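Local coordinates for disulfide bond forming protein (DsbF) (Mycobacterium tuberculosis, PDB 3IOS) that probably oxidises reduced, unfolded secreted proteins to form their disulfide bonds, as an extracellular thioredoxin-fold oxidoreductase of the thioredoxin family, at residues Tyr119-Pro124 against Asp138-Arg143; Ala109-Thr114 against Gly126-Val131; Pro59-Val64 against Val71-Val76. One frame throughout, in Å; residues are numbered along the deposited sequence.

Contact 1 of 3, residues Tyr119-Pro124 against Asp138-Arg143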
loop_
_atom_site.group_PDB
_atom_site.type_symbol
_atom_site.label_atom_id
_atom_site.label_comp_id
_atom_site.label_asym_id
_atom_site.label_seq_id
_atom_site.Cartn_x
_atom_site.Cartn_y
_atom_site.Cartn_z
ATOM N N TYR A 119 2.881 1.231 -6.616
ATOM C CA TYR A 119 2.121 2.168 -5.802
ATOM C C TYR A 119 0.807 2.507 -6.485
ATOM O O TYR A 119 0.770 2.714 -7.698
ATOM C CB TYR A 119 2.921 3.464 -5.616
ATOM C CG TYR A 119 4.192 3.301 -4.829
ATOM C CD1 TYR A 119 4.223 3.579 -3.465
ATOM C CD2 TYR A 119 5.356 2.831 -5.436
ATOM C CE1 TYR A 119 5.380 3.394 -2.720
ATOM C CE2 TYR A 119 6.521 2.637 -4.698
ATOM C CZ TYR A 119 6.522 2.922 -3.339
ATOM O OH TYR A 119 7.663 2.735 -2.594
ATOM N N ALA A 120 -0.278 2.544 -5.720
ATOM C CA ALA A 120 -1.564 2.923 -6.287
ATOM C C ALA A 120 -1.973 4.196 -5.569
ATOM O O ALA A 120 -2.096 4.211 -4.344
ATOM C CB ALA A 120 -2.598 1.832 -6.073
ATOM N N PHE A 121 -2.155 5.273 -6.327
ATOM C CA PHE A 121 -2.549 6.543 -5.734
ATOM C C PHE A 121 -4.034 6.758 -5.948
ATOM O O PHE A 121 -4.531 6.698 -7.071
ATOM C CB PHE A 121 -1.723 7.690 -6.336
ATOM C CG PHE A 121 -0.244 7.550 -6.088
ATOM C CD1 PHE A 121 0.558 6.817 -6.958
ATOM C CD2 PHE A 121 0.331 8.081 -4.937
ATOM C CE1 PHE A 121 1.912 6.615 -6.684
ATOM C CE2 PHE A 121 1.683 7.881 -4.656
ATOM C CZ PHE A 121 2.474 7.145 -5.533
ATOM N N VAL A 122 -4.740 6.982 -4.847
ATOM C CA VAL A 122 -6.177 7.180 -4.881
ATOM C C VAL A 122 -6.526 8.587 -4.428
ATOM O O VAL A 122 -6.213 8.963 -3.303
ATOM C CB VAL A 122 -6.875 6.186 -3.935
ATOM C CG1 VAL A 122 -8.380 6.307 -4.075
ATOM C CG2 VAL A 122 -6.405 4.765 -4.233
ATOM N N ASP A 123 -7.163 9.375 -5.291
ATOM C CA ASP A 123 -7.527 10.722 -4.876
ATOM C C ASP A 123 -8.910 10.653 -4.222
ATOM O O ASP A 123 -9.593 9.628 -4.311
ATOM C CB ASP A 123 -7.472 11.707 -6.068
ATOM C CG ASP A 123 -8.608 11.533 -7.058
ATOM O OD1 ASP A 123 -8.492 12.089 -8.172
ATOM O OD2 ASP A 123 -9.616 10.872 -6.746
ATOM N N PRO A 124 -9.334 11.723 -3.534
ATOM C CA PRO A 124 -10.642 11.726 -2.871
ATOM C C PRO A 124 -11.853 11.449 -3.756
ATOM O O PRO A 124 -12.918 11.087 -3.257
ATOM C CB PRO A 124 -10.697 13.109 -2.229
ATOM C CG PRO A 124 -9.256 13.383 -1.921
ATOM C CD PRO A 124 -8.585 12.947 -3.200
ATOM N N ASP A 138 11.144 12.043 -2.554
ATOM C CA ASP A 138 10.625 13.271 -3.135
ATOM C C ASP A 138 9.440 13.018 -4.053
ATOM O O ASP A 138 8.442 13.735 -3.997
ATOM C CB ASP A 138 11.721 14.024 -3.905
ATOM C CG ASP A 138 12.766 14.632 -2.987
ATOM O OD1 ASP A 138 12.392 15.084 -1.887
ATOM O OD2 ASP A 138 13.955 14.674 -3.368
ATOM N N GLU A 139 9.530 12.000 -4.908
ATOM C CA GLU A 139 8.413 11.733 -5.790
ATOM C C GLU A 139 7.174 11.296 -5.018
ATOM O O GLU A 139 6.067 11.733 -5.322
ATOM C CB GLU A 139 8.751 10.664 -6.840
ATOM C CG GLU A 139 7.612 10.524 -7.844
ATOM C CD GLU A 139 7.863 9.512 -8.948
ATOM O OE1 GLU A 139 9.003 9.029 -9.082
ATOM O OE2 GLU A 139 6.904 9.215 -9.685
ATOM N N LEU A 140 7.356 10.431 -4.025
ATOM C CA LEU A 140 6.223 9.953 -3.236
ATOM C C LEU A 140 5.579 11.142 -2.529
ATOM O O LEU A 140 4.356 11.286 -2.521
ATOM C CB LEU A 140 6.694 8.907 -2.217
ATOM C CG LEU A 140 5.616 8.234 -1.357
ATOM C CD1 LEU A 140 4.530 7.621 -2.237
ATOM C CD2 LEU A 140 6.276 7.164 -0.490
ATOM N N THR A 141 6.410 12.012 -1.967
ATOM C CA THR A 141 5.914 13.198 -1.273
ATOM C C THR A 141 5.102 14.065 -2.230
ATOM O O THR A 141 3.995 14.499 -1.911
ATOM C CB THR A 141 7.083 14.028 -0.709
ATOM O OG1 THR A 141 7.805 13.246 0.248
ATOM C CG2 THR A 141 6.572 15.310 -0.041
ATOM N N ARG A 142 5.652 14.317 -3.416
ATOM C CA ARG A 142 4.949 15.131 -4.402
ATOM C C ARG A 142 3.652 14.488 -4.897
ATOM O O ARG A 142 2.653 15.178 -5.099
ATOM C CB ARG A 142 5.885 15.435 -5.574
ATOM C CG ARG A 142 7.007 16.393 -5.200
ATOM C CD ARG A 142 8.135 16.362 -6.215
ATOM N NE ARG A 142 9.264 17.174 -5.773
ATOM C CZ ARG A 142 10.517 16.984 -6.163
ATOM N NH1 ARG A 142 11.481 17.778 -5.709
ATOM N NH2 ARG A 142 10.811 15.992 -6.996
ATOM N N ARG A 143 3.650 13.171 -5.091
ATOM C CA ARG A 143 2.434 12.505 -5.544
ATOM C C ARG A 143 1.368 12.534 -4.447
ATOM O O ARG A 143 0.189 12.767 -4.713
ATOM C CB ARG A 143 2.733 11.065 -5.959
ATOM C CG ARG A 143 3.388 10.961 -7.326
ATOM C CD ARG A 143 3.531 9.512 -7.740
ATOM N NE ARG A 143 4.200 9.363 -9.028
ATOM C CZ ARG A 143 3.585 9.378 -10.207
ATOM N NH1 ARG A 143 4.292 9.233 -11.318
ATOM N NH2 ARG A 143 2.267 9.523 -10.282
#
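F121 lays one ring face against the aliphatic chain of R143. This is the thioredoxin fold, and the contact packs its C-terminal helix 137-147 on strand 118-122 of the central mixed sheet. The short strand and helix segments run nearly parallel, 23° apart, with their axes 11.0 Å from each other at the closest. R143 CD sits over the F121 ring, 3.8 Å from its centroid, as a CH-pi contact displaced toward the CE1-CZ bond. R143 CB also comes down on the ring, 3.6 Å from F121 CE2. L140 approaches the same ring differently. Its CD1 lies near the ring plane, at the edge, 3.7 Å from F121 CE2. In L140, chi1 (-176°) and chi2 (54°) together bring that methyl to the strand. The same CD1 meets Y119 more loosely, 4.2 Å from its CD1. The Y119 ring stacks with W45, and its hydroxyl is hydrogen-bonded to E57. R143 passes the ring with an extended chain and reaches E139, one helical turn back. A single carboxylate oxygen takes both of its bonds there: R143 NE to E139 OE2 is 2.8 Å, and R143 NH1 to E139 OE2 is 3.1 Å and more bent.

Contact 2 of 3, residues Ala109-Thr114 against Gly126-Val131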
loop_
_atom_site.group_PDB
_atom_site.type_symbol
_atom_site.label_atom_id
_atom_site.label_comp_id
_atom_site.label_asym_id
_atom_site.label_seq_id
_atom_site.Cartn_x
_atom_site.Cartn_y
_atom_site.Cartn_z
ATOM N N ALA A 109 -4.079 -8.500 -7.780
ATOM C CA ALA A 109 -4.793 -8.746 -9.028
ATOM C C ALA A 109 -5.771 -7.618 -9.327
ATOM O O ALA A 109 -5.905 -7.176 -10.469
ATOM C CB ALA A 109 -5.532 -10.073 -8.946
ATOM N N ASN A 110 -6.447 -7.152 -8.285
ATOM C CA ASN A 110 -7.420 -6.080 -8.419
ATOM C C ASN A 110 -6.825 -4.789 -8.976
ATOM O O ASN A 110 -7.531 -3.992 -9.595
ATOM C CB ASN A 110 -8.066 -5.795 -7.067
ATOM C CG ASN A 110 -9.102 -4.702 -7.146
ATOM O OD1 ASN A 110 -10.183 -4.907 -7.664
ATOM N ND2 ASN A 110 -8.762 -3.522 -6.649
ATOM N N PHE A 111 -5.532 -4.580 -8.759
ATOM C CA PHE A 111 -4.871 -3.373 -9.237
ATOM C C PHE A 111 -3.949 -3.638 -10.418
ATOM O O PHE A 111 -3.198 -2.760 -10.844
ATOM C CB PHE A 111 -4.082 -2.729 -8.095
ATOM C CG PHE A 111 -4.944 -2.030 -7.081
ATOM C CD1 PHE A 111 -5.347 -0.712 -7.286
ATOM C CD2 PHE A 111 -5.360 -2.688 -5.931
ATOM C CE1 PHE A 111 -6.157 -0.060 -6.358
ATOM C CE2 PHE A 111 -6.173 -2.044 -4.991
ATOM C CZ PHE A 111 -6.569 -0.726 -5.209
ATOM N N GLY A 112 -4.009 -4.857 -10.945
ATOM C CA GLY A 112 -3.170 -5.217 -12.072
ATOM C C GLY A 112 -1.690 -5.236 -11.736
ATOM O O GLY A 112 -0.846 -5.012 -12.605
ATOM N N VAL A 113 -1.369 -5.494 -10.473
ATOM C CA VAL A 113 0.025 -5.537 -10.045
ATOM C C VAL A 113 0.526 -6.975 -10.063
ATOM O O VAL A 113 -0.022 -7.845 -9.387
ATOM C CB VAL A 113 0.199 -4.954 -8.623
ATOM C CG1 VAL A 113 1.646 -5.111 -8.165
ATOM C CG2 VAL A 113 -0.191 -3.481 -8.614
ATOM N N THR A 114 1.567 -7.219 -10.850
ATOM C CA THR A 114 2.135 -8.553 -10.953
ATOM C C THR A 114 3.537 -8.583 -10.368
ATOM O O THR A 114 4.046 -9.646 -10.006
ATOM C CB THR A 114 2.188 -9.021 -12.421
ATOM O OG1 THR A 114 2.863 -8.037 -13.213
ATOM C CG2 THR A 114 0.781 -9.224 -12.962
ATOM N N GLY A 126 -11.883 9.135 -5.960
ATOM C CA GLY A 126 -11.865 7.725 -6.296
ATOM C C GLY A 126 -11.001 7.396 -7.497
ATOM O O GLY A 126 -10.912 6.236 -7.901
ATOM N N ASN A 127 -10.368 8.410 -8.076
ATOM C CA ASN A 127 -9.496 8.203 -9.227
ATOM C C ASN A 127 -8.294 7.389 -8.767
ATOM O O ASN A 127 -7.723 7.662 -7.712
ATOM C CB ASN A 127 -9.031 9.548 -9.783
ATOM C CG ASN A 127 -10.170 10.360 -10.361
ATOM O OD1 ASN A 127 -10.236 11.578 -10.181
ATOM N ND2 ASN A 127 -11.076 9.689 -11.067
ATOM N N VAL A 128 -7.912 6.393 -9.562
ATOM C CA VAL A 128 -6.790 5.526 -9.223
ATOM C C VAL A 128 -5.694 5.522 -10.280
ATOM O O VAL A 128 -5.950 5.280 -11.462
ATOM C CB VAL A 128 -7.263 4.074 -9.015
ATOM C CG1 VAL A 128 -6.072 3.175 -8.705
ATOM C CG2 VAL A 128 -8.290 4.020 -7.897
ATOM N N ASP A 129 -4.469 5.784 -9.841
ATOM C CA ASP A 129 -3.319 5.797 -10.735
ATOM C C ASP A 129 -2.267 4.835 -10.191
ATOM O O ASP A 129 -1.784 5.003 -9.071
ATOM C CB ASP A 129 -2.749 7.213 -10.835
ATOM C CG ASP A 129 -1.548 7.298 -11.757
ATOM O OD1 ASP A 129 -1.644 6.819 -12.906
ATOM O OD2 ASP A 129 -0.511 7.850 -11.333
ATOM N N VAL A 130 -1.924 3.824 -10.981
ATOM C CA VAL A 130 -0.937 2.834 -10.563
ATOM C C VAL A 130 0.423 3.103 -11.187
ATOM O O VAL A 130 0.542 3.275 -12.402
ATOM C CB VAL A 130 -1.374 1.402 -10.949
ATOM C CG1 VAL A 130 -0.314 0.392 -10.517
ATOM C CG2 VAL A 130 -2.704 1.079 -10.306
ATOM N N VAL A 131 1.444 3.146 -10.341
ATOM C CA VAL A 131 2.808 3.379 -10.784
ATOM C C VAL A 131 3.630 2.146 -10.445
ATOM O O VAL A 131 3.736 1.754 -9.287
ATOM C CB VAL A 131 3.429 4.604 -10.083
ATOM C CG1 VAL A 131 4.882 4.762 -10.505
ATOM C CG2 VAL A 131 2.631 5.859 -10.427
#
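F111 meets the strand with its ring edge, and part of its backbone joins in: the carbonyl O of F111 lies 3.9 Å from V130 CG2. The contact belongs to the thioredoxin fold. It sets the end of helix 106-110 and the loop after it against strand 128-132, an outermost strand of the central sheet. A Schellman motif ends the helix here. G112, with positive phi, is its C-prime residue, and G112 N bonds to A109 O at 3.0 Å, while V113 N closes on W108 O. F111 and V113, on either side of G112, both reach the strand. V128 CG1 lies in the plane of the F111 ring and touches CE1 at 4.0 Å. V130 CG2 is also near that plane, but farther off, 4.4 Å from F111 CD1. A chi1 of -74° sets the F111 ring beside the backbone N, with its edge toward V128 and V130. The ring also touches A120, L44 and F46. N110 ND2 lies over one ring face, toward the rim, and is hydrogen-bonded to Q19 O. No hydrogen bond crosses between the two segments. The contact ends at V113, where CG2 meets V130 CG1 at 4.3 Å.

Contact 3 of 3, residues Pro59-Val64 against Val71-Val76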
loop_
_atom_site.group_PDB
_atom_site.type_symbol
_atom_site.label_atom_id
_atom_site.label_comp_id
_atom_site.label_asym_id
_atom_site.label_seq_id
_atom_site.Cartn_x
_atom_site.Cartn_y
_atom_site.Cartn_z
ATOM N N PRO A 59 11.553 2.309 4.739
ATOM C CA PRO A 59 11.712 3.476 5.619
ATOM C C PRO A 59 11.209 4.771 4.984
ATOM O O PRO A 59 10.756 5.684 5.679
ATOM C CB PRO A 59 13.213 3.496 5.902
ATOM C CG PRO A 59 13.799 2.885 4.666
ATOM C CD PRO A 59 12.864 1.726 4.402
ATOM N N VAL A 60 11.282 4.841 3.660
ATOM C CA VAL A 60 10.818 6.014 2.932
ATOM C C VAL A 60 9.295 6.084 2.976
ATOM O O VAL A 60 8.715 7.142 3.227
ATOM C CB VAL A 60 11.267 5.963 1.465
ATOM C CG1 VAL A 60 10.650 7.110 0.691
ATOM C CG2 VAL A 60 12.784 6.021 1.390
ATOM N N VAL A 61 8.640 4.959 2.722
ATOM C CA VAL A 61 7.188 4.952 2.755
ATOM C C VAL A 61 6.729 5.270 4.175
ATOM O O VAL A 61 5.771 6.010 4.373
ATOM C CB VAL A 61 6.614 3.585 2.328
ATOM C CG1 VAL A 61 5.093 3.631 2.378
ATOM C CG2 VAL A 61 7.074 3.248 0.909
ATOM N N GLY A 62 7.424 4.715 5.162
ATOM C CA GLY A 62 7.052 4.973 6.542
ATOM C C GLY A 62 7.175 6.441 6.899
ATOM O O GLY A 62 6.320 7.000 7.584
ATOM N N GLN A 63 8.239 7.073 6.423
ATOM C CA GLN A 63 8.464 8.485 6.704
ATOM C C GLN A 63 7.377 9.349 6.072
ATOM O O GLN A 63 6.823 10.237 6.721
ATOM C CB GLN A 63 9.842 8.903 6.189
ATOM C CG GLN A 63 10.293 10.283 6.643
ATOM C CD GLN A 63 11.749 10.557 6.308
ATOM O OE1 GLN A 63 12.277 11.629 6.609
ATOM N NE2 GLN A 63 12.406 9.585 5.681
ATOM N N VAL A 64 7.065 9.094 4.804
ATOM C CA VAL A 64 6.038 9.877 4.129
ATOM C C VAL A 64 4.669 9.656 4.778
ATOM O O VAL A 64 3.882 10.592 4.917
ATOM C CB VAL A 64 5.982 9.541 2.611
ATOM C CG1 VAL A 64 4.880 10.336 1.929
ATOM C CG2 VAL A 64 7.321 9.880 1.964
ATOM N N VAL A 71 -3.426 11.337 4.661
ATOM C CA VAL A 71 -3.455 10.283 3.654
ATOM C C VAL A 71 -3.450 8.899 4.288
ATOM O O VAL A 71 -2.664 8.615 5.188
ATOM C CB VAL A 71 -2.243 10.399 2.704
ATOM C CG1 VAL A 71 -2.301 9.304 1.640
ATOM C CG2 VAL A 71 -2.226 11.771 2.062
ATOM N N THR A 72 -4.338 8.034 3.821
ATOM C CA THR A 72 -4.393 6.691 4.356
ATOM C C THR A 72 -3.426 5.823 3.566
ATOM O O THR A 72 -3.613 5.618 2.366
ATOM C CB THR A 72 -5.825 6.111 4.259
ATOM O OG1 THR A 72 -6.713 6.890 5.074
ATOM C CG2 THR A 72 -5.859 4.663 4.733
ATOM N N PHE A 73 -2.371 5.358 4.225
ATOM C CA PHE A 73 -1.408 4.482 3.566
ATOM C C PHE A 73 -1.793 3.046 3.865
ATOM O O PHE A 73 -2.170 2.715 4.994
ATOM C CB PHE A 73 0.017 4.739 4.058
ATOM C CG PHE A 73 0.715 5.843 3.331
ATOM C CD1 PHE A 73 0.332 7.168 3.514
ATOM C CD2 PHE A 73 1.751 5.558 2.445
ATOM C CE1 PHE A 73 0.973 8.196 2.821
ATOM C CE2 PHE A 73 2.394 6.579 1.753
ATOM C CZ PHE A 73 2.003 7.899 1.944
ATOM N N VAL A 74 -1.717 2.196 2.846
ATOM C CA VAL A 74 -2.048 0.791 3.006
ATOM C C VAL A 74 -0.990 -0.056 2.325
ATOM O O VAL A 74 -0.805 0.027 1.107
ATOM C CB VAL A 74 -3.417 0.448 2.374
ATOM C CG1 VAL A 74 -3.751 -1.027 2.611
ATOM C CG2 VAL A 74 -4.500 1.333 2.952
ATOM N N GLY A 75 -0.281 -0.854 3.115
ATOM C CA GLY A 75 0.721 -1.734 2.549
ATOM C C GLY A 75 -0.018 -2.971 2.083
ATOM O O GLY A 75 -0.973 -3.392 2.737
ATOM N N VAL A 76 0.382 -3.529 0.947
ATOM C CA VAL A 76 -0.264 -4.727 0.416
ATOM C C VAL A 76 0.833 -5.751 0.153
ATOM O O VAL A 76 1.453 -5.751 -0.904
ATOM C CB VAL A 76 -1.017 -4.425 -0.904
ATOM C CG1 VAL A 76 -1.841 -5.644 -1.319
ATOM C CG2 VAL A 76 -1.921 -3.199 -0.723
#
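F73 carries the contact of strand segment 71-76, its ring set against V61 and V64 of helix segment 59-64. Just ahead of it in the chain, V71 places its carbonyl O in the plane of the F73 ring, at the edge. From F73 the ring extends from the sheet toward the helix, where two valines one turn apart receive it. V61 CG1 touches the near part of the ring, 3.9 Å from F73 CD2 and 4.0 Å from F73 CE2. V64 CG1 takes the far end, 3.8 Å from F73 CZ. Both methyls approach the ring at a slant. The side chains of V64 and F73 cross at about a right angle, those of V61 and F73 more obliquely. V61 and V64 share one rotamer, with CG1 anti to the backbone N, and each uses that branch on the ring. The two segments belong to a beta-alpha-beta unit, strand 42-47, helix 52-67 and strand 72-77, a core part of the thioredoxin fold. This chain is the thioredoxin-fold part of a longer protein. The helix begins at the CxxC motif of C51 and C54, which have been seen joined as a disulfide. F73 also packs on V43 of the first strand and on F97, and V61 touches both W45 and F97. Beyond F73 the strand continues inside the sheet, where V74 bonds through its backbone to V43 and W45 of strand 42-47, and G75 to T98 of strand 98-101.

All three contacts bear on the same mixed sheet. Contacts 1 and 3 are buried. Contact 2 is only partly so and uses the outermost strand 128-132. Contacts 1 and 3 touch where helix 137-147 meets helix 52-67, with L140 CD2 3.8 Å from V64 CG2. Separately, Y119 OH of strand 118-122 lies against V61 CG2. Contacts 1 and 2 are joined by backbone pairing of adjacent strands, with probable hydrogen bonds from V131 N to Y119 O and from F121 N to D129 O. Contacts 2 and 3 do not touch. Their centres are about 16 Å apart, on opposite sides of the chain's centre. Each contact centres on one phenylalanine, but only contact 1 adds a charged side chain, R143, at its margin.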